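Local coordinates for protein PsaO (Dunaliella salina, PDB 6SL5) that is a small membrane subunit of photosystem I that binds chlorophyll a and beta-carotene and probably helps pass excitation energy between antenna and core, at residues M[37-42]-M[53-57]. Numbering follows the deposited sequence.
Sequences ESIGQN and DDKFW. With CLA (chlorophyll a), chain B.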
loop_
_atom_site.group_PDB
_atom_site.type_symbol
_atom_site.label_atom_id
_atom_site.label_comp_id
_atom_site.label_asym_id
_atom_site.label_seq_id
_atom_site.Cartn_x
_atom_site.Cartn_y
_atom_site.Cartn_z
ATOM N N GLU M 37 -19.716 -61.078 -16.259
ATOM C CA GLU M 37 -18.873 -61.624 -17.319
ATOM C C GLU M 37 -17.709 -60.710 -17.641
ATOM O O GLU M 37 -16.635 -61.196 -18.008
ATOM C CB GLU M 37 -19.683 -61.929 -18.592
ATOM C CG GLU M 37 -20.206 -60.741 -19.414
ATOM C CD GLU M 37 -19.243 -60.265 -20.503
ATOM O OE1 GLU M 37 -18.248 -60.967 -20.787
ATOM O OE2 GLU M 37 -19.480 -59.173 -21.062
ATOM N N SER M 38 -17.888 -59.393 -17.505
ATOM C CA SER M 38 -16.783 -58.501 -17.774
ATOM C C SER M 38 -15.786 -58.519 -16.639
ATOM O O SER M 38 -14.589 -58.339 -16.877
ATOM C CB SER M 38 -17.267 -57.092 -18.004
ATOM O OG SER M 38 -16.162 -56.243 -17.801
ATOM N N ILE M 39 -16.247 -58.731 -15.402
ATOM C CA ILE M 39 -15.305 -58.839 -14.301
ATOM C C ILE M 39 -14.718 -60.232 -14.261
ATOM O O ILE M 39 -13.710 -60.429 -13.574
ATOM C CB ILE M 39 -15.859 -58.594 -12.875
ATOM C CG1 ILE M 39 -16.832 -59.714 -12.474
ATOM C CG2 ILE M 39 -16.396 -57.207 -12.715
ATOM C CD1 ILE M 39 -17.464 -59.630 -11.133
ATOM N N GLY M 40 -15.316 -61.195 -14.978
ATOM C CA GLY M 40 -14.845 -62.566 -14.992
ATOM C C GLY M 40 -13.450 -62.756 -15.542
ATOM O O GLY M 40 -12.760 -63.701 -15.137
ATOM N N GLN M 41 -13.015 -61.877 -16.448
ATOM C CA GLN M 41 -11.681 -61.953 -17.014
ATOM C C GLN M 41 -10.690 -61.092 -16.248
ATOM O O GLN M 41 -9.536 -60.971 -16.660
ATOM C CB GLN M 41 -11.715 -61.547 -18.481
ATOM C CG GLN M 41 -12.591 -60.340 -18.766
ATOM C CD GLN M 41 -11.866 -59.026 -18.569
ATOM O OE1 GLN M 41 -10.636 -58.971 -18.602
ATOM N NE2 GLN M 41 -12.627 -57.958 -18.361
ATOM N N ASN M 42 -11.127 -60.478 -15.157
ATOM C CA ASN M 42 -10.300 -59.621 -14.320
ATOM C C ASN M 42 -10.409 -60.061 -12.870
ATOM O O ASN M 42 -10.697 -59.263 -11.979
ATOM C CB ASN M 42 -10.689 -58.153 -14.488
ATOM C CG ASN M 42 -10.161 -57.566 -15.767
ATOM O OD1 ASN M 42 -9.133 -58.011 -16.277
ATOM N ND2 ASN M 42 -10.853 -56.570 -16.299
ATOM N N ASP M 53 -11.196 -50.489 -20.686
ATOM C CA ASP M 53 -12.172 -51.516 -20.337
ATOM C C ASP M 53 -13.460 -50.826 -19.917
ATOM O O ASP M 53 -13.717 -50.609 -18.735
ATOM C CB ASP M 53 -11.643 -52.421 -19.236
ATOM C CG ASP M 53 -12.186 -53.827 -19.339
ATOM O OD1 ASP M 53 -12.893 -54.098 -20.327
ATOM O OD2 ASP M 53 -11.905 -54.660 -18.456
ATOM N N ASP M 54 -14.282 -50.483 -20.909
ATOM C CA ASP M 54 -15.549 -49.826 -20.615
ATOM C C ASP M 54 -16.542 -50.795 -20.001
ATOM O O ASP M 54 -17.470 -50.383 -19.297
ATOM C CB ASP M 54 -16.136 -49.201 -21.883
ATOM C CG ASP M 54 -17.179 -48.146 -21.582
ATOM O OD1 ASP M 54 -17.248 -47.691 -20.422
ATOM O OD2 ASP M 54 -17.933 -47.771 -22.501
ATOM N N LYS M 55 -16.364 -52.094 -20.234
ATOM C CA LYS M 55 -17.293 -53.058 -19.668
ATOM C C LYS M 55 -17.005 -53.394 -18.208
ATOM O O LYS M 55 -17.859 -53.990 -17.560
ATOM C CB LYS M 55 -17.311 -54.339 -20.523
ATOM C CG LYS M 55 -15.955 -54.991 -20.768
ATOM C CD LYS M 55 -16.060 -56.394 -21.376
ATOM C CE LYS M 55 -14.917 -57.304 -20.909
ATOM N NZ LYS M 55 -13.583 -56.649 -21.006
ATOM N N PHE M 56 -15.848 -53.059 -17.642
ATOM C CA PHE M 56 -15.581 -53.418 -16.253
ATOM C C PHE M 56 -15.845 -52.292 -15.267
ATOM O O PHE M 56 -16.675 -52.440 -14.362
ATOM C CB PHE M 56 -14.137 -53.923 -16.119
ATOM C CG PHE M 56 -13.618 -53.967 -14.700
ATOM C CD1 PHE M 56 -14.132 -54.855 -13.785
ATOM C CD2 PHE M 56 -12.585 -53.133 -14.295
ATOM C CE1 PHE M 56 -13.660 -54.912 -12.481
ATOM C CE2 PHE M 56 -12.099 -53.182 -12.993
ATOM C CZ PHE M 56 -12.642 -54.073 -12.089
ATOM N N TRP M 57 -15.147 -51.175 -15.424
ATOM C CA TRP M 57 -15.271 -50.047 -14.509
ATOM C C TRP M 57 -16.651 -49.413 -14.510
ATOM O O TRP M 57 -17.205 -49.143 -13.445
ATOM C CB TRP M 57 -14.239 -48.988 -14.846
ATOM C CG TRP M 57 -12.865 -49.366 -14.547
ATOM C CD1 TRP M 57 -11.870 -49.580 -15.443
ATOM C CD2 TRP M 57 -12.297 -49.560 -13.253
ATOM N NE1 TRP M 57 -10.708 -49.897 -14.788
ATOM C CE2 TRP M 57 -10.948 -49.892 -13.441
ATOM C CE3 TRP M 57 -12.800 -49.486 -11.951
ATOM C CZ2 TRP M 57 -10.099 -50.133 -12.389
ATOM C CZ3 TRP M 57 -11.952 -49.742 -10.898
ATOM C CH2 TRP M 57 -10.612 -50.072 -11.122
HETATM MG MG CLA B . -3.187 -54.677 -9.763
HETATM C CHA CLA B . -6.578 -54.285 -9.614
HETATM C CHB CLA B . -3.263 -56.603 -6.898
HETATM C CHC CLA B . 0.051 -55.106 -10.084
HETATM C CHD CLA B . -3.113 -52.654 -12.689
HETATM N NA CLA B . -4.764 -55.394 -8.385
HETATM C C1A CLA B . -6.065 -55.129 -8.476
HETATM C C2A CLA B . -6.861 -55.716 -7.326
HETATM C C3A CLA B . -5.774 -56.438 -6.517
HETATM C C4A CLA B . -4.523 -56.143 -7.292
HETATM C CMA CLA B . -5.775 -56.360 -4.997
HETATM C CAA CLA B . -7.908 -56.757 -7.705
HETATM C CBA CLA B . -7.492 -57.576 -8.919
HETATM C CGA CLA B . -8.643 -57.979 -9.819
HETATM O O1A CLA B . -8.306 -58.360 -10.924
HETATM O O2A CLA B . -9.929 -57.906 -9.471
HETATM N NB CLA B . -1.820 -55.705 -8.669
HETATM C C1B CLA B . -2.017 -56.410 -7.520
HETATM C C2B CLA B . -0.759 -56.925 -7.048
HETATM C C3B CLA B . 0.176 -56.491 -7.944
HETATM C C4B CLA B . -0.518 -55.720 -8.972
HETATM C CMB CLA B . -0.534 -57.755 -5.812
HETATM C CAB CLA B . 1.633 -56.765 -7.914
HETATM C CBB CLA B . 2.652 -55.659 -7.758
HETATM N NC CLA B . -1.784 -54.055 -11.203
HETATM C C1C CLA B . -0.489 -54.299 -11.105
HETATM C C2C CLA B . 0.310 -53.644 -12.171
HETATM C C3C CLA B . -0.616 -52.984 -12.927
HETATM C C4C CLA B . -1.912 -53.237 -12.310
HETATM C CMC CLA B . 1.801 -53.711 -12.363
HETATM C CAC CLA B . -0.343 -52.134 -14.141
HETATM C CBC CLA B . -0.511 -52.949 -15.403
HETATM N ND CLA B . -4.423 -53.683 -10.926
HETATM C C1D CLA B . -4.343 -52.924 -12.057
HETATM C C2D CLA B . -5.642 -52.441 -12.486
HETATM C C3D CLA B . -6.482 -52.986 -11.520
HETATM C C4D CLA B . -5.754 -53.721 -10.591
HETATM C CMD CLA B . -6.137 -51.588 -13.629
HETATM C CAD CLA B . -7.863 -53.057 -11.134
HETATM O OBD CLA B . -8.738 -52.406 -11.577
HETATM C CBD CLA B . -8.010 -53.928 -9.940
HETATM C CGD CLA B . -8.699 -53.145 -8.861
HETATM O O1D CLA B . -8.164 -52.184 -8.344
HETATM O O2D CLA B . -9.920 -53.498 -8.472
HETATM C CED CLA B . -10.993 -52.667 -8.910
HETATM C C1 CLA B . -10.650 -58.858 -8.607
HETATM C C2 CLA B . -9.952 -59.750 -7.608
HETATM C C3 CLA B . -10.592 -60.680 -6.881
HETATM C C4 CLA B . -9.839 -61.532 -5.901
HETATM C C5 CLA B . -12.076 -60.946 -6.985
HETATM C C6 CLA B . -12.836 -60.337 -5.813
HETATM C C7 CLA B . -14.290 -60.078 -6.208
HETATM C C8 CLA B . -14.753 -58.662 -5.879
HETATM C C9 CLA B . -13.718 -57.620 -6.291
HETATM C C10 CLA B . -15.060 -58.540 -4.390
HETATM C C11 CLA B . -16.559 -58.482 -4.128
HETATM C C12 CLA B . -16.885 -57.420 -3.088
HETATM C C13 CLA B . -17.788 -57.995 -2.009
HETATM C C14 CLA B . -18.265 -56.906 -1.062
HETATM C C15 CLA B . -17.033 -59.070 -1.241
#
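Ser38 meets the backbone of Lys55 directly: its OG gives a weak hydrogen bond to Lys55 O at 2.8 Å. With OG anti to the backbone N (chi1 160°), the hydroxyl reaches the turn ahead of helix 57-79, and a side chain this short lets the two backbones come close, Ser38 CA lying 5.4 Å from Phe56 CA. The methylenes of Lys55 run alongside this serine, the bends at chi3 and chi4 wrapping the chain round the hydroxyl and bringing NZ back to Asp53, where it forms a salt bridge to Asp53 OD1 at 2.7 Å, on the syn lone pair of that oxygen. The other carboxylate oxygen, Asp53 OD2, accepts a long, weak bond from Gln41 NE2 at 3.4 Å, the amide and carboxylate planes standing 64° apart. Asp53 thus ties a lysine of its own segment, and more loosely Gln41 across the contact, into one polar cluster, its buried charge probably offset by the ammonium group. An alanine in place of Lys55 would probably leave the Asp53 carboxylate without its positive mate and uncover the flank of Ser38.

On the apolar side, Ile39 CG2 touches the edge of the Phe56 ring, in its plane, at 3.4 Å from CD1. Branched and flat hydrocarbon groups suit this place beside pigment: Phe56 CZ packs 3.8 Å from the chlorophyll methyl CED, with CE2 near the oxygen OBD and also over one face of the Trp57 ring. Further out, Gly49 O accepts a hydrogen bond from Trp57 NE1, and Thr48 packs against Gln41, Asn42 and Asp53. Ile39 also touches a second chlorophyll a. Together these contacts close the loop joining two helices of the PsaO transmembrane domain, where Asn42, Phe56 and Trp57 help line a chlorophyll a pocket.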